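Local atomic coordinates of gamma-glutamyltransferase 1 Threonine peptidase. MEROPS family T03 (Pseudomonas nitroreducens, PDB entry 7D9E), a protein that catalyses gamma-glutamyl transfer, probably taking the gamma-glutamyl group from donors such as glutathione or glutamine and passing it to amines, amino acids or water. Residues 79-84 with 88-93; 252-257 with 261-266. One frame throughout, in Å; residues are numbered along the deposited sequence.

Contact 1: residues 79-84 with 88-93; sequences FMTLYV and PYFLDY
Met80 and Leu91, and likewise Leu82 and Tyr89, each face each other as an antiparallel hydrogen-bonded pair, with strand axes 4.6 Å apart and running at 157°. The two strands form a beta hairpin in the central sheet of this large-subunit chain, a member of the Ntn-hydrolase superfamily. Four backbone bonds hold it, among them Leu91 N to Met80 O at 2.9 Å, and CA-H...O contacts such as Phe90 CA to Met80 O fill the gaps between them.

One face carries Phe79, Thr81, Tyr83, Pro88, Phe90 and Asp92. A trans chi1 (-176°) leans the far end of the Phe90 ring toward the first strand, where CZ lies 3.5 Å from Phe79 CD1; the ring planes are inclined at 41°, neither stacked nor edge-to-face. Thr81 OG1 meets the edge of the Phe90 ring, 3.4 Å from CD1. This hydroxyl is spent on Pro76 O of the neighbouring chain, and beta-branched threonine suits a strand. Asp92 stands beside Phe79, its carboxylate nearly perpendicular to the ring; OD2 forms a salt bridge with Arg250, and OD1 one with Arg69 of the other chain and a hydrogen bond from Arg94 N. The two guanidinium groups probably offset the cost of burying this charge.

On the opposite face Met80 and Tyr89 pack on helix 130-141, while Leu82 and Leu91 lie against Trp249 of strand 248-257. Leu82 CB touches Tyr89 CB at 4.1 Å, and the tyrosine ring reaches on to Val84. At the far end Tyr93 turns a ring face to the backbone, its CE1 3.7 Å from Phe79 N.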
loop_
_atom_site.group_PDB
_atom_site.type_symbol
_atom_site.label_atom_id
_atom_site.label_comp_id
_atom_site.label_asym_id
_atom_site.label_seq_id
_atom_site.Cartn_x
_atom_site.Cartn_y
_atom_site.Cartn_z
ATOM N N PHE A 79 -4.290 -1.683 -5.206
ATOM C CA PHE A 79 -4.142 -3.058 -5.649
ATOM C C PHE A 79 -5.034 -3.926 -4.772
ATOM O O PHE A 79 -5.116 -3.723 -3.556
ATOM C CB PHE A 79 -2.728 -3.577 -5.442
ATOM C CG PHE A 79 -1.655 -2.859 -6.214
ATOM C CD1 PHE A 79 -1.788 -2.600 -7.551
ATOM C CD2 PHE A 79 -0.482 -2.493 -5.583
ATOM C CE1 PHE A 79 -0.780 -1.946 -8.256
ATOM C CE2 PHE A 79 0.536 -1.854 -6.282
ATOM C CZ PHE A 79 0.375 -1.583 -7.636
ATOM N N MET A 80 -5.619 -4.966 -5.366
ATOM C CA MET A 80 -6.425 -5.939 -4.620
ATOM C C MET A 80 -5.937 -7.333 -4.955
ATOM O O MET A 80 -5.861 -7.704 -6.130
ATOM C CB MET A 80 -7.903 -5.739 -4.926
ATOM C CG MET A 80 -8.891 -6.441 -3.991
ATOM S SD MET A 80 -10.553 -6.519 -4.665
ATOM C CE MET A 80 -11.017 -4.812 -4.601
ATOM N N THR A 81 -5.580 -8.095 -3.928
ATOM C CA THR A 81 -5.290 -9.512 -4.080
ATOM C C THR A 81 -6.486 -10.283 -3.555
ATOM O O THR A 81 -7.020 -9.955 -2.494
ATOM C CB THR A 81 -4.020 -9.873 -3.308
ATOM O OG1 THR A 81 -2.944 -9.064 -3.828
ATOM C CG2 THR A 81 -3.663 -11.342 -3.474
ATOM N N LEU A 82 -6.922 -11.282 -4.312
ATOM C CA LEU A 82 -8.133 -12.007 -3.987
ATOM C C LEU A 82 -7.885 -13.506 -4.035
ATOM O O LEU A 82 -7.053 -14.000 -4.798
ATOM C CB LEU A 82 -9.265 -11.704 -4.995
ATOM C CG LEU A 82 -9.689 -10.255 -5.220
ATOM C CD1 LEU A 82 -8.894 -9.588 -6.305
ATOM C CD2 LEU A 82 -11.182 -10.198 -5.553
ATOM N N TYR A 83 -8.633 -14.231 -3.210
ATOM C CA TYR A 83 -8.706 -15.683 -3.290
ATOM C C TYR A 83 -10.193 -16.002 -3.274
ATOM O O TYR A 83 -10.843 -15.866 -2.237
ATOM C CB TYR A 83 -7.958 -16.329 -2.129
ATOM C CG TYR A 83 -7.517 -17.739 -2.373
ATOM C CD1 TYR A 83 -6.483 -18.010 -3.255
ATOM C CD2 TYR A 83 -8.090 -18.798 -1.680
ATOM C CE1 TYR A 83 -6.061 -19.302 -3.472
ATOM C CE2 TYR A 83 -7.670 -20.096 -1.886
ATOM C CZ TYR A 83 -6.645 -20.347 -2.768
ATOM O OH TYR A 83 -6.231 -21.642 -2.957
ATOM N N VAL A 84 -10.733 -16.393 -4.423
ATOM C CA VAL A 84 -12.165 -16.598 -4.589
ATOM C C VAL A 84 -12.398 -17.994 -5.131
ATOM O O VAL A 84 -11.814 -18.366 -6.151
ATOM C CB VAL A 84 -12.790 -15.555 -5.539
ATOM C CG1 VAL A 84 -14.280 -15.841 -5.719
ATOM C CG2 VAL A 84 -12.556 -14.160 -5.000
ATOM N N PRO A 88 -6.559 -17.781 -7.036
ATOM C CA PRO A 88 -5.957 -16.468 -6.765
ATOM C C PRO A 88 -6.157 -15.494 -7.916
ATOM O O PRO A 88 -6.119 -15.859 -9.094
ATOM C CB PRO A 88 -4.466 -16.809 -6.622
ATOM C CG PRO A 88 -4.260 -17.937 -7.533
ATOM C CD PRO A 88 -5.564 -18.747 -7.556
ATOM N N TYR A 89 -6.352 -14.225 -7.556
ATOM C CA TYR A 89 -6.508 -13.171 -8.536
ATOM C C TYR A 89 -5.817 -11.912 -8.049
ATOM O O TYR A 89 -5.608 -11.730 -6.854
ATOM C CB TYR A 89 -7.983 -12.808 -8.768
ATOM C CG TYR A 89 -8.837 -13.926 -9.259
ATOM C CD1 TYR A 89 -9.507 -14.777 -8.382
ATOM C CD2 TYR A 89 -9.015 -14.129 -10.622
ATOM C CE1 TYR A 89 -10.301 -15.794 -8.845
ATOM C CE2 TYR A 89 -9.802 -15.152 -11.086
ATOM C CZ TYR A 89 -10.450 -15.979 -10.199
ATOM O OH TYR A 89 -11.242 -16.998 -10.687
ATOM N N PHE A 90 -5.476 -11.035 -8.995
ATOM C CA PHE A 90 -4.879 -9.761 -8.667
ATOM C C PHE A 90 -5.447 -8.683 -9.578
ATOM O O PHE A 90 -5.457 -8.841 -10.805
ATOM C CB PHE A 90 -3.358 -9.784 -8.802
ATOM C CG PHE A 90 -2.713 -8.491 -8.381
ATOM C CD1 PHE A 90 -2.481 -8.217 -7.048
ATOM C CD2 PHE A 90 -2.357 -7.547 -9.312
ATOM C CE1 PHE A 90 -1.893 -7.034 -6.651
ATOM C CE2 PHE A 90 -1.773 -6.354 -8.919
ATOM C CZ PHE A 90 -1.552 -6.084 -7.614
ATOM N N LEU A 91 -5.881 -7.579 -8.983
ATOM C CA LEU A 91 -6.454 -6.461 -9.717
ATOM C C LEU A 91 -5.612 -5.216 -9.479
ATOM O O LEU A 91 -5.462 -4.752 -8.341
ATOM C CB LEU A 91 -7.916 -6.229 -9.330
ATOM C CG LEU A 91 -8.615 -5.066 -10.043
ATOM C CD1 LEU A 91 -8.662 -5.340 -11.533
ATOM C CD2 LEU A 91 -10.020 -4.869 -9.499
ATOM N N ASP A 92 -5.108 -4.648 -10.576
ATOM C CA ASP A 92 -4.247 -3.475 -10.546
ATOM C C ASP A 92 -5.101 -2.280 -10.933
ATOM O O ASP A 92 -5.550 -2.177 -12.078
ATOM C CB ASP A 92 -3.100 -3.739 -11.518
ATOM C CG ASP A 92 -2.260 -2.500 -11.838
ATOM O OD1 ASP A 92 -2.633 -1.359 -11.499
ATOM O OD2 ASP A 92 -1.172 -2.705 -12.428
ATOM N N TYR A 93 -5.375 -1.408 -9.955
ATOM C CA TYR A 93 -6.079 -0.150 -10.196
ATOM C C TYR A 93 -5.193 1.020 -9.761
ATOM O O TYR A 93 -5.636 2.030 -9.210
ATOM C CB TYR A 93 -7.501 -0.168 -9.623
ATOM C CG TYR A 93 -7.633 -0.370 -8.142
ATOM C CD1 TYR A 93 -7.769 -1.631 -7.594
ATOM C CD2 TYR A 93 -7.687 0.710 -7.294
ATOM C CE1 TYR A 93 -7.888 -1.790 -6.222
ATOM C CE2 TYR A 93 -7.838 0.558 -5.936
ATOM C CZ TYR A 93 -7.959 -0.695 -5.413
ATOM O OH TYR A 93 -8.089 -0.863 -4.037
#

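Contact 2: residues 252-257 with 261-266; sequences PMRIDW and TLYTAP
Thr261 and Asp256 sit side by side near the turn of a beta hairpin, and Thr261 OG1 donates to Asp256 OD1 at 2.8 Å, coming from above the carboxylate plane. Arg254 reaches the same carboxylate from its own strand: extended from CG to NE (chi2 -177°, chi3 173°), it lays the guanidinium side-on to Asp256. NE donates to the syn lone pair of Asp256 OD2, 2.6 Å away, while NH2 bonds OD1 on the face opposite the threonine. Thr261 CG2 lies over one guanidinium face, 3.7 Å from Arg254 NE. A valine here, lacking the hydroxyl, would probably leave Asp256 OD1 without its cross-strand donor, the carboxylate then relying on Arg254 alone within the hairpin.

Tyr263 lies alongside Arg254, and a water bonded to its OH at 2.7 Å also receives a weak bond from Arg254 NH1. On the largely apolar reverse face, covered by helix 271-284, Ile255 CD1 packs on Leu262 CD2 at 3.9 Å and Trp257 CZ3 lies 3.7 Å from Leu262 CB. Met253 CG rests on Thr264 CG2 (3.9 Å), while Thr264 OG1 bonds Ser77 OG of the other chain. The hairpin is thus two-sided: mostly apolar toward the helix, charged and hydrated outside.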
loop_
_atom_site.group_PDB
_atom_site.type_symbol
_atom_site.label_atom_id
_atom_site.label_comp_id
_atom_site.label_asym_id
_atom_site.label_seq_id
_atom_site.Cartn_x
_atom_site.Cartn_y
_atom_site.Cartn_z
ATOM N N PRO A 252 -1.157 -12.987 -10.026
ATOM C CA PRO A 252 -0.454 -12.592 -8.803
ATOM C C PRO A 252 0.911 -13.241 -8.736
ATOM O O PRO A 252 1.149 -14.291 -9.341
ATOM C CB PRO A 252 -1.377 -13.069 -7.670
ATOM C CG PRO A 252 -2.205 -14.134 -8.277
ATOM C CD PRO A 252 -2.386 -13.754 -9.741
ATOM N N MET A 253 1.820 -12.575 -8.026
ATOM C CA MET A 253 3.093 -13.192 -7.672
ATOM C C MET A 253 2.820 -14.360 -6.732
ATOM O O MET A 253 2.053 -14.221 -5.779
ATOM C CB MET A 253 3.994 -12.177 -6.972
ATOM C CG MET A 253 5.223 -12.796 -6.336
ATOM S SD MET A 253 6.411 -13.466 -7.515
ATOM C CE MET A 253 6.577 -11.992 -8.517
ATOM N N ARG A 254 3.419 -15.519 -7.019
ATOM C CA ARG A 254 3.303 -16.703 -6.175
ATOM C C ARG A 254 4.668 -17.080 -5.626
ATOM O O ARG A 254 5.623 -17.263 -6.387
ATOM C CB ARG A 254 2.734 -17.873 -6.978
ATOM C CG ARG A 254 2.766 -19.190 -6.223
ATOM C CD ARG A 254 2.279 -20.380 -7.032
ATOM N NE ARG A 254 2.513 -21.596 -6.276
ATOM C CZ ARG A 254 1.755 -22.688 -6.321
ATOM N NH1 ARG A 254 0.679 -22.734 -7.098
ATOM N NH2 ARG A 254 2.075 -23.738 -5.575
ATOM N N ILE A 255 4.730 -17.263 -4.308
ATOM C CA ILE A 255 5.944 -17.604 -3.578
ATOM C C ILE A 255 5.624 -18.805 -2.690
ATOM O O ILE A 255 4.708 -18.751 -1.863
ATOM C CB ILE A 255 6.420 -16.402 -2.736
ATOM C CG1 ILE A 255 6.696 -15.195 -3.636
ATOM C CG2 ILE A 255 7.656 -16.784 -1.874
ATOM C CD1 ILE A 255 6.599 -13.881 -2.901
ATOM N N ASP A 256 6.383 -19.882 -2.846
ATOM C CA ASP A 256 6.171 -21.088 -2.062
ATOM C C ASP A 256 7.307 -21.292 -1.073
ATOM O O ASP A 256 8.479 -21.189 -1.440
ATOM C CB ASP A 256 6.099 -22.288 -3.004
ATOM C CG ASP A 256 4.793 -22.345 -3.775
ATOM O OD1 ASP A 256 3.823 -22.936 -3.268
ATOM O OD2 ASP A 256 4.740 -21.779 -4.879
ATOM N N TRP A 257 6.962 -21.618 0.170
ATOM C CA TRP A 257 7.997 -22.009 1.120
ATOM C C TRP A 257 7.337 -22.810 2.235
ATOM O O TRP A 257 6.206 -22.511 2.629
ATOM C CB TRP A 257 8.709 -20.766 1.694
ATOM C CG TRP A 257 8.042 -20.116 2.850
ATOM C CD1 TRP A 257 8.466 -20.169 4.145
ATOM C CD2 TRP A 257 6.832 -19.349 2.861
ATOM N NE1 TRP A 257 7.612 -19.476 4.945
ATOM C CE2 TRP A 257 6.598 -18.962 4.190
ATOM C CE3 TRP A 257 5.935 -18.934 1.874
ATOM C CZ2 TRP A 257 5.494 -18.198 4.566
ATOM C CZ3 TRP A 257 4.838 -18.188 2.245
ATOM C CH2 TRP A 257 4.627 -17.820 3.586
ATOM N N THR A 261 1.814 -21.203 0.388
ATOM C CA THR A 261 1.820 -20.467 -0.866
ATOM C C THR A 261 1.354 -19.045 -0.591
ATOM O O THR A 261 0.209 -18.842 -0.172
ATOM C CB THR A 261 0.910 -21.123 -1.906
ATOM O OG1 THR A 261 1.356 -22.467 -2.121
ATOM C CG2 THR A 261 0.956 -20.326 -3.206
ATOM N N LEU A 262 2.250 -18.079 -0.794
ATOM C CA LEU A 262 1.946 -16.663 -0.657
ATOM C C LEU A 262 1.601 -16.088 -2.027
ATOM O O LEU A 262 2.378 -16.224 -2.972
ATOM C CB LEU A 262 3.154 -15.902 -0.094
ATOM C CG LEU A 262 3.191 -14.370 -0.155
ATOM C CD1 LEU A 262 2.026 -13.717 0.580
ATOM C CD2 LEU A 262 4.553 -13.877 0.365
ATOM N N TYR A 263 0.452 -15.421 -2.117
ATOM C CA TYR A 263 0.052 -14.676 -3.294
ATOM C C TYR A 263 0.121 -13.204 -2.946
ATOM O O TYR A 263 -0.417 -12.769 -1.917
ATOM C CB TYR A 263 -1.380 -15.023 -3.668
ATOM C CG TYR A 263 -1.517 -16.432 -4.145
ATOM C CD1 TYR A 263 -1.015 -16.830 -5.383
ATOM C CD2 TYR A 263 -2.130 -17.391 -3.353
ATOM C CE1 TYR A 263 -1.149 -18.131 -5.823
ATOM C CE2 TYR A 263 -2.254 -18.700 -3.775
ATOM C CZ TYR A 263 -1.763 -19.071 -5.007
ATOM O OH TYR A 263 -1.898 -20.376 -5.434
ATOM N N THR A 264 0.815 -12.435 -3.780
ATOM C CA THR A 264 1.019 -11.017 -3.480
ATOM C C THR A 264 1.136 -10.243 -4.783
ATOM O O THR A 264 0.935 -10.785 -5.870
ATOM C CB THR A 264 2.222 -10.847 -2.530
ATOM O OG1 THR A 264 2.282 -9.496 -2.035
ATOM C CG2 THR A 264 3.523 -11.219 -3.196
ATOM N N ALA A 265 1.449 -8.960 -4.648
ATOM C CA ALA A 265 1.339 -8.045 -5.775
ATOM C C ALA A 265 2.504 -8.216 -6.733
ATOM O O ALA A 265 3.657 -8.104 -6.317
ATOM C CB ALA A 265 1.327 -6.609 -5.246
ATOM N N PRO A 266 2.239 -8.455 -8.020
ATOM C CA PRO A 266 3.289 -8.441 -9.040
ATOM C C PRO A 266 3.522 -7.003 -9.501
ATOM O O PRO A 266 2.904 -6.059 -9.011
ATOM C CB PRO A 266 2.655 -9.275 -10.139
ATOM C CG PRO A 266 1.180 -8.842 -10.076
ATOM C CD PRO A 266 0.898 -8.667 -8.612
HETATM O O HOH W 1 -2.081 -21.121 -8.025
#

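Contact 1 closes before contact 2 opens along the chain, and their centres lie 11 Å apart. They are the two hairpins formed by the four strands that this chain contributes to an antiparallel sheet, joined where strand 87-93 neighbours strand 248-257. Phe90 packs on Ala265 and Pro266, and Pro88 and Tyr83 on Tyr263, making one continuous layer. Helix 130-141 backs contact 1 and helix 271-284 backs contact 2. Both outer strands, 77-84 and 260-264, pair with strands of the other chain, so the sheet runs on across the subunit interface. The side chain of Phe79 lies about 6 Å from the bound 6-diazenyl-5-oxo-L-norleucine and that of Ala265 about 10 Å, placing the first hairpin nearer the ligand.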